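Local coordinates for metallo-beta-lactamase domain-containing protein (Thermotoga maritima, PDB 3H3E), which binds zinc and is probably a metal-dependent hydrolase of the metallo-beta-lactamase superfamily, though its substrate is unknown and a transferase activity is also possible, at residues L79-L93 and W107-E121. The protein carries 2 engineered substitutions. Numbering follows the deposited sequence.
Sequences LYLSGKRVWLRKEAL and WNEVLYYNTGKFVIE. Engineered in segment 107-121: Y112 (natural residue Lys), Y113 (natural residue Lys).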
loop_
_atom_site.group_PDB
_atom_site.type_symbol
_atom_site.label_atom_id
_atom_site.label_comp_id
_atom_site.label_asym_id
_atom_site.label_seq_id
_atom_site.Cartn_x
_atom_site.Cartn_y
_atom_site.Cartn_z
ATOM N N LEU A 79 -10.150 -13.059 -3.573
ATOM C CA LEU A 79 -11.052 -14.194 -3.522
ATOM C C LEU A 79 -12.344 -13.898 -4.248
ATOM O O LEU A 79 -13.154 -14.792 -4.448
ATOM C CB LEU A 79 -11.360 -14.552 -2.071
ATOM C CG LEU A 79 -10.117 -14.949 -1.276
ATOM C CD1 LEU A 79 -10.493 -15.355 0.144
ATOM C CD2 LEU A 79 -9.398 -16.067 -1.990
ATOM N N TYR A 80 -12.537 -12.642 -4.625
ATOM C CA TYR A 80 -13.762 -12.210 -5.280
ATOM C C TYR A 80 -13.521 -11.828 -6.732
ATOM O O TYR A 80 -14.424 -11.344 -7.406
ATOM C CB TYR A 80 -14.380 -11.023 -4.529
ATOM C CG TYR A 80 -14.818 -11.378 -3.135
ATOM C CD1 TYR A 80 -16.151 -11.706 -2.863
ATOM C CD2 TYR A 80 -13.901 -11.421 -2.087
ATOM C CE1 TYR A 80 -16.561 -12.055 -1.583
ATOM C CE2 TYR A 80 -14.302 -11.769 -0.799
ATOM C CZ TYR A 80 -15.632 -12.088 -0.559
ATOM O OH TYR A 80 -16.034 -12.421 0.704
ATOM N N LEU A 81 -12.295 -12.035 -7.203
ATOM C CA LEU A 81 -11.945 -11.739 -8.587
ATOM C C LEU A 81 -11.498 -12.999 -9.319
ATOM O O LEU A 81 -10.999 -13.938 -8.699
ATOM C CB LEU A 81 -10.848 -10.677 -8.653
ATOM C CG LEU A 81 -11.164 -9.329 -7.997
ATOM C CD1 LEU A 81 -9.931 -8.455 -8.002
ATOM C CD2 LEU A 81 -12.350 -8.626 -8.681
ATOM N N SER A 82 -11.714 -13.010 -10.634
ATOM C CA SER A 82 -11.211 -14.044 -11.512
ATOM C C SER A 82 -10.588 -13.371 -12.736
ATOM O O SER A 82 -11.008 -12.291 -13.165
ATOM C CB SER A 82 -12.338 -14.975 -11.973
ATOM O OG SER A 82 -13.188 -15.386 -10.922
ATOM N N GLY A 83 -9.581 -14.021 -13.301
ATOM C CA GLY A 83 -9.008 -13.595 -14.562
ATOM C C GLY A 83 -8.138 -12.359 -14.504
ATOM O O GLY A 83 -7.719 -11.849 -15.534
ATOM N N LYS A 84 -7.871 -11.860 -13.306
ATOM C CA LYS A 84 -6.979 -10.718 -13.164
ATOM C C LYS A 84 -5.542 -11.181 -13.314
ATOM O O LYS A 84 -5.243 -12.361 -13.171
ATOM C CB LYS A 84 -7.174 -10.036 -11.807
ATOM C CG LYS A 84 -8.611 -9.610 -11.526
ATOM C CD LYS A 84 -9.060 -8.455 -12.406
ATOM C CE LYS A 84 -10.560 -8.313 -12.383
ATOM N NZ LYS A 84 -11.057 -7.200 -13.233
ATOM N N ARG A 85 -4.661 -10.242 -13.622
ATOM C CA ARG A 85 -3.234 -10.475 -13.608
ATOM C C ARG A 85 -2.715 -9.890 -12.307
ATOM O O ARG A 85 -2.711 -8.677 -12.111
ATOM C CB ARG A 85 -2.615 -9.744 -14.777
ATOM C CG ARG A 85 -1.169 -10.020 -15.006
ATOM C CD ARG A 85 -0.693 -8.994 -15.967
ATOM N NE ARG A 85 0.438 -9.444 -16.754
ATOM C CZ ARG A 85 1.019 -8.698 -17.681
ATOM N NH1 ARG A 85 0.558 -7.471 -17.926
ATOM N NH2 ARG A 85 2.053 -9.179 -18.355
ATOM N N VAL A 86 -2.308 -10.763 -11.398
ATOM C CA VAL A 86 -1.954 -10.341 -10.052
ATOM C C VAL A 86 -0.459 -10.219 -9.913
ATOM O O VAL A 86 0.262 -11.207 -10.047
ATOM C CB VAL A 86 -2.447 -11.333 -9.001
ATOM C CG1 VAL A 86 -2.004 -10.871 -7.630
ATOM C CG2 VAL A 86 -3.953 -11.484 -9.082
ATOM N N TRP A 87 -0.003 -8.997 -9.656
ATOM C CA TRP A 87 1.414 -8.708 -9.522
ATOM C C TRP A 87 1.814 -8.812 -8.071
ATOM O O TRP A 87 1.480 -7.935 -7.283
ATOM C CB TRP A 87 1.694 -7.292 -9.986
ATOM C CG TRP A 87 1.414 -7.057 -11.422
ATOM C CD1 TRP A 87 0.207 -7.080 -12.023
ATOM C CD2 TRP A 87 2.368 -6.742 -12.442
ATOM N NE1 TRP A 87 0.335 -6.812 -13.361
ATOM C CE2 TRP A 87 1.659 -6.592 -13.642
ATOM C CE3 TRP A 87 3.756 -6.581 -12.456
ATOM C CZ2 TRP A 87 2.284 -6.284 -14.852
ATOM C CZ3 TRP A 87 4.379 -6.276 -13.665
ATOM C CH2 TRP A 87 3.640 -6.133 -14.842
ATOM N N LEU A 88 2.527 -9.878 -7.723
ATOM C CA LEU A 88 2.995 -10.072 -6.367
ATOM C C LEU A 88 4.448 -10.526 -6.330
ATOM O O LEU A 88 4.960 -11.077 -7.303
ATOM C CB LEU A 88 2.117 -11.088 -5.641
ATOM C CG LEU A 88 2.098 -12.532 -6.145
ATOM C CD1 LEU A 88 1.591 -13.445 -5.059
ATOM C CD2 LEU A 88 1.250 -12.670 -7.395
ATOM N N ARG A 89 5.111 -10.283 -5.203
ATOM C CA ARG A 89 6.447 -10.803 -4.972
ATOM C C ARG A 89 6.399 -12.294 -4.608
ATOM O O ARG A 89 5.526 -12.725 -3.867
ATOM C CB ARG A 89 7.146 -10.027 -3.862
ATOM C CG ARG A 89 7.382 -8.571 -4.168
ATOM C CD ARG A 89 8.676 -8.052 -3.545
ATOM N NE ARG A 89 9.711 -7.891 -4.560
ATOM C CZ ARG A 89 10.897 -8.478 -4.514
ATOM N NH1 ARG A 89 11.227 -9.254 -3.492
ATOM N NH2 ARG A 89 11.759 -8.273 -5.486
ATOM N N LYS A 90 7.349 -13.073 -5.119
ATOM C CA LYS A 90 7.398 -14.495 -4.808
ATOM C C LYS A 90 7.182 -14.749 -3.325
ATOM O O LYS A 90 6.507 -15.694 -2.949
ATOM C CB LYS A 90 8.711 -15.137 -5.275
ATOM C CG LYS A 90 8.768 -15.433 -6.773
ATOM C CD LYS A 90 10.007 -16.254 -7.149
ATOM C CE LYS A 90 9.765 -17.156 -8.376
ATOM N NZ LYS A 90 8.714 -18.223 -8.177
ATOM N N GLU A 91 7.731 -13.891 -2.476
ATOM C CA GLU A 91 7.693 -14.157 -1.039
ATOM C C GLU A 91 6.364 -13.780 -0.370
ATOM O O GLU A 91 6.142 -14.056 0.804
ATOM C CB GLU A 91 8.917 -13.548 -0.322
ATOM C CG GLU A 91 9.359 -12.202 -0.839
ATOM C CD GLU A 91 10.324 -12.283 -2.009
ATOM O OE1 GLU A 91 11.527 -12.471 -1.774
ATOM O OE2 GLU A 91 9.884 -12.106 -3.164
ATOM N N ALA A 92 5.466 -13.168 -1.130
ATOM C CA ALA A 92 4.103 -12.981 -0.655
ATOM C C ALA A 92 3.406 -14.321 -0.411
ATOM O O ALA A 92 2.398 -14.385 0.267
ATOM C CB ALA A 92 3.318 -12.162 -1.643
ATOM N N LEU A 93 3.939 -15.394 -0.977
ATOM C CA LEU A 93 3.308 -16.706 -0.851
ATOM C C LEU A 93 3.517 -17.344 0.517
ATOM O O LEU A 93 2.710 -18.159 0.939
ATOM C CB LEU A 93 3.826 -17.660 -1.929
ATOM C CG LEU A 93 3.598 -17.235 -3.376
ATOM C CD1 LEU A 93 4.309 -18.206 -4.276
ATOM C CD2 LEU A 93 2.128 -17.167 -3.719
ATOM N N TRP A 107 -3.410 -18.187 -1.407
ATOM C CA TRP A 107 -2.846 -18.095 -2.752
ATOM C C TRP A 107 -3.214 -19.284 -3.617
ATOM O O TRP A 107 -3.222 -19.170 -4.838
ATOM C CB TRP A 107 -1.315 -17.919 -2.709
ATOM C CG TRP A 107 -0.930 -16.679 -1.997
ATOM C CD1 TRP A 107 -0.391 -16.584 -0.749
ATOM C CD2 TRP A 107 -1.116 -15.342 -2.460
ATOM N NE1 TRP A 107 -0.215 -15.266 -0.413
ATOM C CE2 TRP A 107 -0.647 -14.484 -1.452
ATOM C CE3 TRP A 107 -1.622 -14.786 -3.638
ATOM C CZ2 TRP A 107 -0.664 -13.097 -1.589
ATOM C CZ3 TRP A 107 -1.642 -13.420 -3.771
ATOM C CH2 TRP A 107 -1.167 -12.586 -2.748
ATOM N N ASN A 108 -3.511 -20.422 -2.992
ATOM C CA ASN A 108 -3.870 -21.610 -3.758
ATOM C C ASN A 108 -5.132 -21.341 -4.534
ATOM O O ASN A 108 -5.261 -21.731 -5.690
ATOM C CB ASN A 108 -4.081 -22.816 -2.849
ATOM C CG ASN A 108 -2.805 -23.282 -2.205
ATOM O OD1 ASN A 108 -1.770 -23.416 -2.867
ATOM N ND2 ASN A 108 -2.864 -23.530 -0.899
ATOM N N GLU A 109 -6.061 -20.663 -3.880
ATOM C CA GLU A 109 -7.330 -20.333 -4.484
ATOM C C GLU A 109 -7.180 -19.153 -5.427
ATOM O O GLU A 109 -7.714 -19.144 -6.529
ATOM C CB GLU A 109 -8.343 -20.008 -3.395
ATOM C CG GLU A 109 -9.752 -19.867 -3.904
ATOM C CD GLU A 109 -10.764 -20.502 -2.976
ATOM O OE1 GLU A 109 -10.414 -21.522 -2.339
ATOM O OE2 GLU A 109 -11.905 -19.986 -2.891
ATOM N N VAL A 110 -6.444 -18.154 -4.980
ATOM C CA VAL A 110 -6.272 -16.929 -5.744
ATOM C C VAL A 110 -5.624 -17.198 -7.091
ATOM O O VAL A 110 -6.007 -16.626 -8.096
ATOM C CB VAL A 110 -5.426 -15.900 -4.948
ATOM C CG1 VAL A 110 -4.996 -14.742 -5.837
ATOM C CG2 VAL A 110 -6.205 -15.408 -3.736
ATOM N N LEU A 111 -4.640 -18.079 -7.102
ATOM C CA LEU A 111 -3.879 -18.368 -8.310
ATOM C C LEU A 111 -4.555 -19.435 -9.189
ATOM O O LEU A 111 -4.147 -19.676 -10.331
ATOM C CB LEU A 111 -2.443 -18.753 -7.937
ATOM C CG LEU A 111 -1.629 -17.655 -7.223
ATOM C CD1 LEU A 111 -0.203 -18.103 -6.988
ATOM C CD2 LEU A 111 -1.643 -16.316 -7.978
ATOM N N TYR A 112 -5.597 -20.055 -8.645
ATOM C CA TYR A 112 -6.481 -20.922 -9.395
ATOM C C TYR A 112 -7.326 -20.098 -10.353
ATOM O O TYR A 112 -7.361 -20.371 -11.548
ATOM C CB TYR A 112 -7.402 -21.680 -8.439
ATOM C CG TYR A 112 -8.317 -22.676 -9.134
ATOM C CD1 TYR A 112 -7.833 -23.906 -9.558
ATOM C CD2 TYR A 112 -9.661 -22.390 -9.366
ATOM C CE1 TYR A 112 -8.642 -24.816 -10.191
ATOM C CE2 TYR A 112 -10.481 -23.302 -9.994
ATOM C CZ TYR A 112 -9.961 -24.520 -10.406
ATOM O OH TYR A 112 -10.743 -25.459 -11.041
ATOM N N TYR A 113 -7.991 -19.082 -9.808
ATOM C CA TYR A 113 -8.936 -18.243 -10.544
ATOM C C TYR A 113 -8.289 -17.084 -11.281
ATOM O O TYR A 113 -8.874 -16.501 -12.204
ATOM C CB TYR A 113 -9.969 -17.677 -9.579
ATOM C CG TYR A 113 -10.838 -18.730 -8.974
ATOM C CD1 TYR A 113 -11.798 -19.378 -9.734
ATOM C CD2 TYR A 113 -10.692 -19.094 -7.644
ATOM C CE1 TYR A 113 -12.595 -20.355 -9.190
ATOM C CE2 TYR A 113 -11.494 -20.071 -7.085
ATOM C CZ TYR A 113 -12.447 -20.702 -7.867
ATOM O OH TYR A 113 -13.249 -21.680 -7.321
ATOM N N ASN A 114 -7.086 -16.741 -10.844
ATOM C CA ASN A 114 -6.333 -15.640 -11.416
ATOM C C ASN A 114 -4.971 -16.097 -11.902
ATOM O O ASN A 114 -4.634 -17.273 -11.836
ATOM C CB ASN A 114 -6.162 -14.520 -10.391
ATOM C CG ASN A 114 -7.473 -13.912 -9.973
ATOM O OD1 ASN A 114 -8.121 -13.219 -10.746
ATOM N ND2 ASN A 114 -7.868 -14.161 -8.739
ATOM N N THR A 115 -4.191 -15.139 -12.375
ATOM C CA THR A 115 -2.919 -15.399 -13.024
ATOM C C THR A 115 -1.868 -14.585 -12.305
ATOM O O THR A 115 -1.984 -13.371 -12.198
ATOM C CB THR A 115 -2.968 -14.954 -14.498
ATOM O OG1 THR A 115 -4.118 -15.529 -15.131
ATOM C CG2 THR A 115 -1.714 -15.360 -15.237
ATOM N N GLY A 116 -0.845 -15.259 -11.802
ATOM C CA GLY A 116 0.215 -14.609 -11.051
ATOM C C GLY A 116 1.291 -14.036 -11.948
ATOM O O GLY A 116 1.734 -14.679 -12.901
ATOM N N LYS A 117 1.684 -12.801 -11.665
ATOM C CA LYS A 117 2.854 -12.216 -12.291
ATOM C C LYS A 117 3.823 -11.933 -11.167
ATOM O O LYS A 117 3.592 -11.053 -10.338
ATOM C CB LYS A 117 2.490 -10.933 -13.027
ATOM C CG LYS A 117 3.684 -10.083 -13.422
ATOM C CD LYS A 117 4.240 -10.493 -14.765
ATOM C CE LYS A 117 5.062 -9.385 -15.398
ATOM N NZ LYS A 117 5.121 -9.578 -16.882
ATOM N N PHE A 118 4.892 -12.710 -11.115
ATOM C CA PHE A 118 5.828 -12.634 -9.998
ATOM C C PHE A 118 6.903 -11.582 -10.187
ATOM O O PHE A 118 7.591 -11.542 -11.213
ATOM C CB PHE A 118 6.414 -14.009 -9.694
ATOM C CG PHE A 118 5.419 -14.937 -9.085
ATOM C CD1 PHE A 118 4.781 -15.890 -9.854
ATOM C CD2 PHE A 118 5.066 -14.806 -7.745
ATOM C CE1 PHE A 118 3.828 -16.728 -9.287
ATOM C CE2 PHE A 118 4.129 -15.633 -7.173
ATOM C CZ PHE A 118 3.506 -16.598 -7.942
ATOM N N VAL A 119 7.015 -10.712 -9.188
ATOM C CA VAL A 119 7.902 -9.567 -9.257
ATOM C C VAL A 119 9.191 -9.906 -8.520
ATOM O O VAL A 119 9.162 -10.227 -7.334
ATOM C CB VAL A 119 7.192 -8.330 -8.679
ATOM C CG1 VAL A 119 8.123 -7.152 -8.573
ATOM C CG2 VAL A 119 6.011 -7.979 -9.555
ATOM N N ILE A 120 10.314 -9.881 -9.240
ATOM C CA ILE A 120 11.615 -10.262 -8.682
ATOM C C ILE A 120 12.595 -9.101 -8.563
ATOM O O ILE A 120 13.353 -9.020 -7.605
ATOM C CB ILE A 120 12.318 -11.264 -9.571
ATOM C CG1 ILE A 120 11.315 -12.035 -10.420
ATOM C CG2 ILE A 120 13.195 -12.184 -8.738
ATOM C CD1 ILE A 120 11.974 -12.694 -11.611
ATOM N N GLU A 121 12.586 -8.214 -9.551
ATOM C CA GLU A 121 13.489 -7.070 -9.592
ATOM C C GLU A 121 13.285 -6.061 -8.451
ATOM O O GLU A 121 12.246 -6.058 -7.795
ATOM C CB GLU A 121 13.333 -6.346 -10.930
ATOM C CG GLU A 121 13.172 -7.254 -12.135
ATOM C CD GLU A 121 14.335 -8.195 -12.301
ATOM O OE1 GLU A 121 15.295 -8.084 -11.508
ATOM O OE2 GLU A 121 14.292 -9.048 -13.217
HETATM O O HOH W 1 9.900 -12.136 -5.722
#
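N114 ND2, just past the end of helix 107-113, gives two hydrogen bonds: to L81 O (3.1 Å), from above that carbonyl's plane, and to V110 O (3.2 Å) within the helix. At the other end of the amide OD1 takes K84 N through an in-plane lone pair. Asparagine suits this place because one flat group both accepts and donates, tying the turn at 81-84 to the helix end. G83, whose positive phi favours glycine, sends its N to the carbonyl O of engineered Y113, a purely backbone bond. Strands 85-89 and 115-119 then run parallel, stitched by V86 N to T115 O and K117 N to V86 O, both 2.7 Å and nearly straight.

On one face of the sheet K117, its CG anti to the backbone N (chi1 166°), lays its long aliphatic chain along the indole of W87, CG 3.7 Å from the six-membered ring's centroid; W87 NE1 is hydrogen-bonded to D64 OD1. On the other face L88 CG lies 3.8 Å from F118 CE2. L88 CD1, joined by L93 CD2 from after the 3-10 turn, presses on one face of the W107 indole, which suits such branched, apolar side chains. K90 NZ stands over the F118 ring, 4.9 Å from its centroid, in a cation-pi contact. Water 1 joins K90 N, E91 OE2 and V119 O.

The A92 side chain is about 6 Å from that of zinc ligand H69. Parallel neighbours connected through helix 107-113 make a beta-alpha-beta crossover at the sheet margin of the αβ/βα metallo-beta-lactamase fold.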